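Local structure of lipase (Streptomyces rimosus, 5MAL) at residues Thr191-His205 / Tyr215-Val229. The protein hydrolyses triacylglycerols, preferring medium-length acyl chains, and also other carboxylic esters and long-chain acyl-CoA, as a secreted SGNH (GDSL-family) lipase. Sequence-based numbering, arbitrary orientation.
Sequences TFAGHELCSGAPWLH and YHPTANGQSKGYLPV
Backbone bonds join His205 to residues 215-229. His205 N donates to His216 O at 2.8 Å, nearly straight (169° at the hydrogen), while Tyr215 N returns a more bent bond to His205 O. Beside them Thr218 N reaches Trp203 O at 2.9 Å, from above the carbonyl plane; CA of Pro217 and CA of Gly221 also approach that oxygen. Thr218 caps helix 219-232: OG1, set between its own N and carbonyl carbon (chi1 65°), accepts from Gly221 N, and a water links this hydroxyl to Pro202 O.

The same rotamer places Thr218 CG2 over the His205 ring, 4.0 Å from the centroid and 7° off the normal, a CH-pi contact, while NE2 of His205 is hydrogen-bonded to Gly16 O.

The Trp203 indole has His195 over one face and Asn220 O over the other. Lys224 crosses it at about a right angle, CE lying 3.5 Å from Trp203 CZ2. At Gly221 and Gly225 the helix comes close: Trp203 CB lies 3.6 Å from Gly221 CA, and Phe192 CE1 is 3.5 Å from Gly225 CA. Tyr226 CD1 and Pro217 CB both meet the edge of the Phe192 ring. Further along, Thr191 OG1 lies 2.7 Å from Gly225 O and is also within hydrogen-bonding reach of Val188 O.

His216 NE2 is hydrogen-bonded to the nucleophile Ser10, and its ND1 to Ser214 O, consistent with a Ser/His dyad backed by a main-chain carbonyl. Helix 219-232 packs against the end of helix 189-192 and the loop that follows, and against helix 34-40 through Ser223 and Leu227, with Tyr226 and Val229 touching strand 135-139 of the parallel sheet.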
loop_
_atom_site.group_PDB
_atom_site.type_symbol
_atom_site.label_atom_id
_atom_site.label_comp_id
_atom_site.label_asym_id
_atom_site.label_seq_id
_atom_site.Cartn_x
_atom_site.Cartn_y
_atom_site.Cartn_z
ATOM N N THR A 191 11.137 -3.818 -6.743
ATOM C CA THR A 191 12.153 -3.177 -5.909
ATOM C C THR A 191 12.319 -3.854 -4.556
ATOM O O THR A 191 13.410 -3.829 -3.994
ATOM C CB THR A 191 11.831 -1.710 -5.660
ATOM O OG1 THR A 191 10.473 -1.604 -5.217
ATOM C CG2 THR A 191 12.015 -0.891 -6.947
ATOM N N PHE A 192 11.235 -4.409 -4.005
ATOM C CA PHE A 192 11.320 -5.060 -2.691
ATOM C C PHE A 192 11.937 -6.462 -2.739
ATOM O O PHE A 192 12.262 -7.026 -1.696
ATOM C CB PHE A 192 9.930 -5.144 -2.030
ATOM C CG PHE A 192 9.520 -3.888 -1.304
ATOM C CD1 PHE A 192 8.853 -2.873 -1.973
ATOM C CD2 PHE A 192 9.800 -3.730 0.056
ATOM C CE1 PHE A 192 8.464 -1.709 -1.306
ATOM C CE2 PHE A 192 9.409 -2.574 0.737
ATOM C CZ PHE A 192 8.742 -1.557 0.050
ATOM N N ALA A 193 12.088 -7.031 -3.931
ATOM C CA ALA A 193 12.763 -8.325 -4.043
ATOM C C ALA A 193 14.175 -8.170 -3.500
ATOM O O ALA A 193 14.899 -7.263 -3.894
ATOM C CB ALA A 193 12.783 -8.815 -5.483
ATOM N N GLY A 194 14.553 -9.034 -2.570
ATOM C CA GLY A 194 15.857 -8.924 -1.941
ATOM C C GLY A 194 15.767 -8.085 -0.690
ATOM O O GLY A 194 16.747 -7.912 0.035
ATOM N N HIS A 195 14.567 -7.582 -0.413
ATOM C CA HIS A 195 14.359 -6.709 0.741
ATOM C C HIS A 195 13.074 -7.026 1.480
ATOM O O HIS A 195 12.512 -6.170 2.161
ATOM C CB HIS A 195 14.364 -5.247 0.299
ATOM C CG HIS A 195 15.668 -4.831 -0.300
ATOM N ND1 HIS A 195 16.798 -4.637 0.464
ATOM C CD2 HIS A 195 16.035 -4.623 -1.584
ATOM C CE1 HIS A 195 17.805 -4.303 -0.323
ATOM N NE2 HIS A 195 17.372 -4.293 -1.571
ATOM N N GLU A 196 12.630 -8.270 1.353
ATOM C CA GLU A 196 11.498 -8.753 2.124
ATOM C C GLU A 196 11.948 -9.031 3.552
ATOM O O GLU A 196 13.133 -8.981 3.854
ATOM C CB GLU A 196 10.932 -10.024 1.492
ATOM C CG GLU A 196 10.701 -9.924 -0.015
ATOM C CD GLU A 196 11.889 -10.407 -0.848
ATOM O OE1 GLU A 196 13.045 -10.368 -0.374
ATOM O OE2 GLU A 196 11.652 -10.845 -1.996
ATOM N N LEU A 197 11.007 -9.287 4.441
ATOM C CA LEU A 197 11.377 -9.859 5.715
ATOM C C LEU A 197 12.066 -11.187 5.411
ATOM O O LEU A 197 11.703 -11.868 4.443
ATOM C CB LEU A 197 10.157 -10.036 6.614
ATOM C CG LEU A 197 9.507 -8.712 7.001
ATOM C CD1 LEU A 197 8.239 -8.938 7.802
ATOM C CD2 LEU A 197 10.481 -7.852 7.807
ATOM N N CYS A 198 13.083 -11.504 6.211
ATOM C CA CYS A 198 13.917 -12.707 6.075
ATOM C C CYS A 198 14.866 -12.637 4.886
ATOM O O CYS A 198 15.533 -13.622 4.563
ATOM C CB CYS A 198 13.071 -13.972 5.954
ATOM S SG CYS A 198 11.834 -14.148 7.235
ATOM N N SER A 199 14.947 -11.486 4.236
ATOM C CA SER A 199 15.861 -11.353 3.101
ATOM C C SER A 199 17.280 -11.062 3.562
ATOM O O SER A 199 18.235 -11.228 2.802
ATOM C CB SER A 199 15.415 -10.233 2.186
ATOM O OG SER A 199 15.566 -9.011 2.881
ATOM N N GLY A 200 17.406 -10.592 4.795
ATOM C CA GLY A 200 18.690 -10.153 5.322
ATOM C C GLY A 200 18.872 -8.668 5.075
ATOM O O GLY A 200 19.795 -8.034 5.586
ATOM N N ALA A 201 17.983 -8.109 4.267
ATOM C CA ALA A 201 18.024 -6.684 3.973
ATOM C C ALA A 201 16.625 -6.071 3.992
ATOM O O ALA A 201 16.231 -5.413 3.020
ATOM C CB ALA A 201 18.676 -6.452 2.615
ATOM N N PRO A 202 15.881 -6.268 5.094
ATOM C CA PRO A 202 14.461 -5.908 5.070
ATOM C C PRO A 202 14.234 -4.415 4.852
ATOM O O PRO A 202 14.926 -3.575 5.438
ATOM C CB PRO A 202 13.962 -6.352 6.451
ATOM C CG PRO A 202 15.186 -6.271 7.327
ATOM C CD PRO A 202 16.302 -6.738 6.428
ATOM N N TRP A 203 13.285 -4.118 3.966
ATOM C CA TRP A 203 12.766 -2.773 3.772
ATOM C C TRP A 203 11.364 -2.672 4.331
ATOM O O TRP A 203 10.636 -1.725 4.028
ATOM C CB TRP A 203 12.732 -2.398 2.300
ATOM C CG TRP A 203 14.051 -2.030 1.757
ATOM C CD1 TRP A 203 15.230 -1.877 2.456
ATOM C CD2 TRP A 203 14.349 -1.746 0.394
ATOM N NE1 TRP A 203 16.236 -1.526 1.591
ATOM C CE2 TRP A 203 15.723 -1.435 0.321
ATOM C CE3 TRP A 203 13.587 -1.728 -0.777
ATOM C CZ2 TRP A 203 16.349 -1.113 -0.882
ATOM C CZ3 TRP A 203 14.215 -1.412 -1.976
ATOM C CH2 TRP A 203 15.577 -1.111 -2.017
ATOM N N LEU A 204 10.985 -3.691 5.093
ATOM C CA LEU A 204 9.724 -3.710 5.816
ATOM C C LEU A 204 10.030 -3.863 7.275
ATOM O O LEU A 204 10.991 -4.545 7.633
ATOM C CB LEU A 204 8.843 -4.877 5.378
ATOM C CG LEU A 204 8.482 -4.935 3.903
ATOM C CD1 LEU A 204 7.978 -6.338 3.576
ATOM C CD2 LEU A 204 7.427 -3.886 3.636
ATOM N N HIS A 205 9.207 -3.260 8.120
ATOM C CA HIS A 205 9.248 -3.577 9.539
ATOM C C HIS A 205 8.691 -4.970 9.729
ATOM O O HIS A 205 7.722 -5.346 9.076
ATOM C CB HIS A 205 8.423 -2.585 10.366
ATOM C CG HIS A 205 8.955 -1.190 10.359
ATOM N ND1 HIS A 205 9.989 -0.782 11.177
ATOM C CD2 HIS A 205 8.586 -0.099 9.646
ATOM C CE1 HIS A 205 10.245 0.495 10.954
ATOM N NE2 HIS A 205 9.397 0.937 10.041
ATOM N N TYR A 215 4.993 -4.603 9.559
ATOM C CA TYR A 215 4.747 -4.985 8.160
ATOM C C TYR A 215 4.639 -3.805 7.205
ATOM O O TYR A 215 4.304 -3.971 6.034
ATOM C CB TYR A 215 3.495 -5.849 8.043
ATOM C CG TYR A 215 3.681 -7.164 8.737
ATOM C CD1 TYR A 215 4.493 -8.142 8.181
ATOM C CD2 TYR A 215 3.086 -7.414 9.965
ATOM C CE1 TYR A 215 4.691 -9.346 8.814
ATOM C CE2 TYR A 215 3.282 -8.621 10.617
ATOM C CZ TYR A 215 4.091 -9.581 10.034
ATOM O OH TYR A 215 4.290 -10.796 10.650
ATOM N N HIS A 216 4.940 -2.613 7.688
ATOM C CA HIS A 216 4.944 -1.466 6.797
ATOM C C HIS A 216 6.345 -1.165 6.310
ATOM O O HIS A 216 7.315 -1.587 6.925
ATOM C CB HIS A 216 4.352 -0.264 7.503
ATOM C CG HIS A 216 2.875 -0.359 7.639
ATOM N ND1 HIS A 216 2.266 -1.118 8.613
ATOM C CD2 HIS A 216 1.881 0.126 6.860
ATOM C CE1 HIS A 216 0.954 -1.056 8.457
ATOM N NE2 HIS A 216 0.697 -0.309 7.399
ATOM N N PRO A 217 6.461 -0.441 5.193
ATOM C CA PRO A 217 7.809 -0.144 4.708
ATOM C C PRO A 217 8.582 0.716 5.686
ATOM O O PRO A 217 8.009 1.583 6.354
ATOM C CB PRO A 217 7.554 0.629 3.420
ATOM C CG PRO A 217 6.220 0.150 2.962
ATOM C CD PRO A 217 5.429 -0.017 4.233
ATOM N N THR A 218 9.872 0.445 5.787
ATOM C CA THR A 218 10.769 1.317 6.513
ATOM C C THR A 218 10.965 2.586 5.697
ATOM O O THR A 218 10.440 2.698 4.587
ATOM C CB THR A 218 12.116 0.652 6.733
ATOM O OG1 THR A 218 12.743 0.460 5.454
ATOM C CG2 THR A 218 11.932 -0.697 7.423
ATOM N N ALA A 219 11.750 3.527 6.224
ATOM C CA ALA A 219 12.090 4.712 5.455
ATOM C C ALA A 219 12.779 4.312 4.149
ATOM O O ALA A 219 12.499 4.876 3.097
ATOM C CB ALA A 219 12.990 5.643 6.271
ATOM N N ASN A 220 13.660 3.315 4.235
ATOM C CA ASN A 220 14.393 2.818 3.074
ATOM C C ASN A 220 13.409 2.165 2.091
ATOM O O ASN A 220 13.540 2.304 0.876
ATOM C CB ASN A 220 15.492 1.828 3.513
ATOM C CG ASN A 220 16.587 1.658 2.464
ATOM O OD1 ASN A 220 16.521 2.249 1.393
ATOM N ND2 ASN A 220 17.605 0.865 2.779
ATOM N N GLY A 221 12.421 1.468 2.636
ATOM C CA GLY A 221 11.370 0.857 1.831
ATOM C C GLY A 221 10.547 1.887 1.085
ATOM O O GLY A 221 10.140 1.669 -0.050
ATOM N N GLN A 222 10.288 3.028 1.710
ATOM C CA GLN A 222 9.528 4.046 1.013
ATOM C C GLN A 222 10.375 4.701 -0.065
ATOM O O GLN A 222 9.908 4.923 -1.178
ATOM C CB GLN A 222 9.005 5.091 1.991
ATOM C CG GLN A 222 7.827 4.617 2.825
ATOM C CD GLN A 222 6.561 4.462 1.987
ATOM O OE1 GLN A 222 6.456 5.018 0.888
ATOM N NE2 GLN A 222 5.597 3.708 2.506
ATOM N N SER A 223 11.626 4.998 0.268
ATOM C CA SER A 223 12.475 5.791 -0.609
ATOM C C SER A 223 13.037 4.978 -1.767
ATOM O O SER A 223 13.252 5.513 -2.854
ATOM C CB SER A 223 13.618 6.429 0.191
ATOM O OG SER A 223 14.505 5.454 0.699
ATOM N N LYS A 224 13.247 3.681 -1.559
ATOM C CA LYS A 224 13.810 2.863 -2.631
ATOM C C LYS A 224 12.961 1.691 -3.055
ATOM O O LYS A 224 13.270 1.030 -4.045
ATOM C CB LYS A 224 15.171 2.354 -2.236
ATOM C CG LYS A 224 16.209 3.403 -2.420
ATOM C CD LYS A 224 17.171 3.263 -1.313
ATOM C CE LYS A 224 17.924 1.954 -1.403
ATOM N NZ LYS A 224 19.091 1.905 -0.477
ATOM N N GLY A 225 11.909 1.417 -2.294
ATOM C CA GLY A 225 10.966 0.395 -2.690
ATOM C C GLY A 225 9.818 1.069 -3.417
ATOM O O GLY A 225 9.652 0.890 -4.621
ATOM N N TYR A 226 9.038 1.874 -2.703
ATOM C CA TYR A 226 7.873 2.498 -3.324
ATOM C C TYR A 226 8.172 3.642 -4.271
ATOM O O TYR A 226 7.662 3.659 -5.384
ATOM C CB TYR A 226 6.897 2.996 -2.258
ATOM C CG TYR A 226 5.913 1.936 -1.917
ATOM C CD1 TYR A 226 6.195 0.997 -0.931
ATOM C CD2 TYR A 226 4.699 1.839 -2.604
ATOM C CE1 TYR A 226 5.287 -0.004 -0.628
ATOM C CE2 TYR A 226 3.801 0.846 -2.321
ATOM C CZ TYR A 226 4.099 -0.071 -1.329
ATOM O OH TYR A 226 3.198 -1.052 -1.043
ATOM N N LEU A 227 8.975 4.600 -3.829
ATOM C CA LEU A 227 9.176 5.810 -4.626
ATOM C C LEU A 227 9.724 5.511 -6.025
ATOM O O LEU A 227 9.246 6.089 -6.992
ATOM C CB LEU A 227 10.093 6.786 -3.886
ATOM C CG LEU A 227 10.531 7.986 -4.729
ATOM C CD1 LEU A 227 9.346 8.855 -5.113
ATOM C CD2 LEU A 227 11.593 8.798 -3.986
ATOM N N PRO A 228 10.705 4.592 -6.148
ATOM C CA PRO A 228 11.191 4.358 -7.510
ATOM C C PRO A 228 10.106 3.800 -8.424
ATOM O O PRO A 228 10.095 4.057 -9.630
ATOM C CB PRO A 228 12.330 3.356 -7.301
ATOM C CG PRO A 228 12.837 3.671 -5.919
ATOM C CD PRO A 228 11.563 3.930 -5.146
ATOM N N VAL A 229 9.159 3.070 -7.849
ATOM C CA VAL A 229 8.059 2.546 -8.645
ATOM C C VAL A 229 7.114 3.667 -9.098
ATOM O O VAL A 229 6.656 3.663 -10.233
ATOM C CB VAL A 229 7.306 1.471 -7.872
ATOM C CG1 VAL A 229 6.145 0.957 -8.675
ATOM C CG2 VAL A 229 8.267 0.334 -7.574
HETATM O O HOH W 1 15.143 -0.812 6.020
#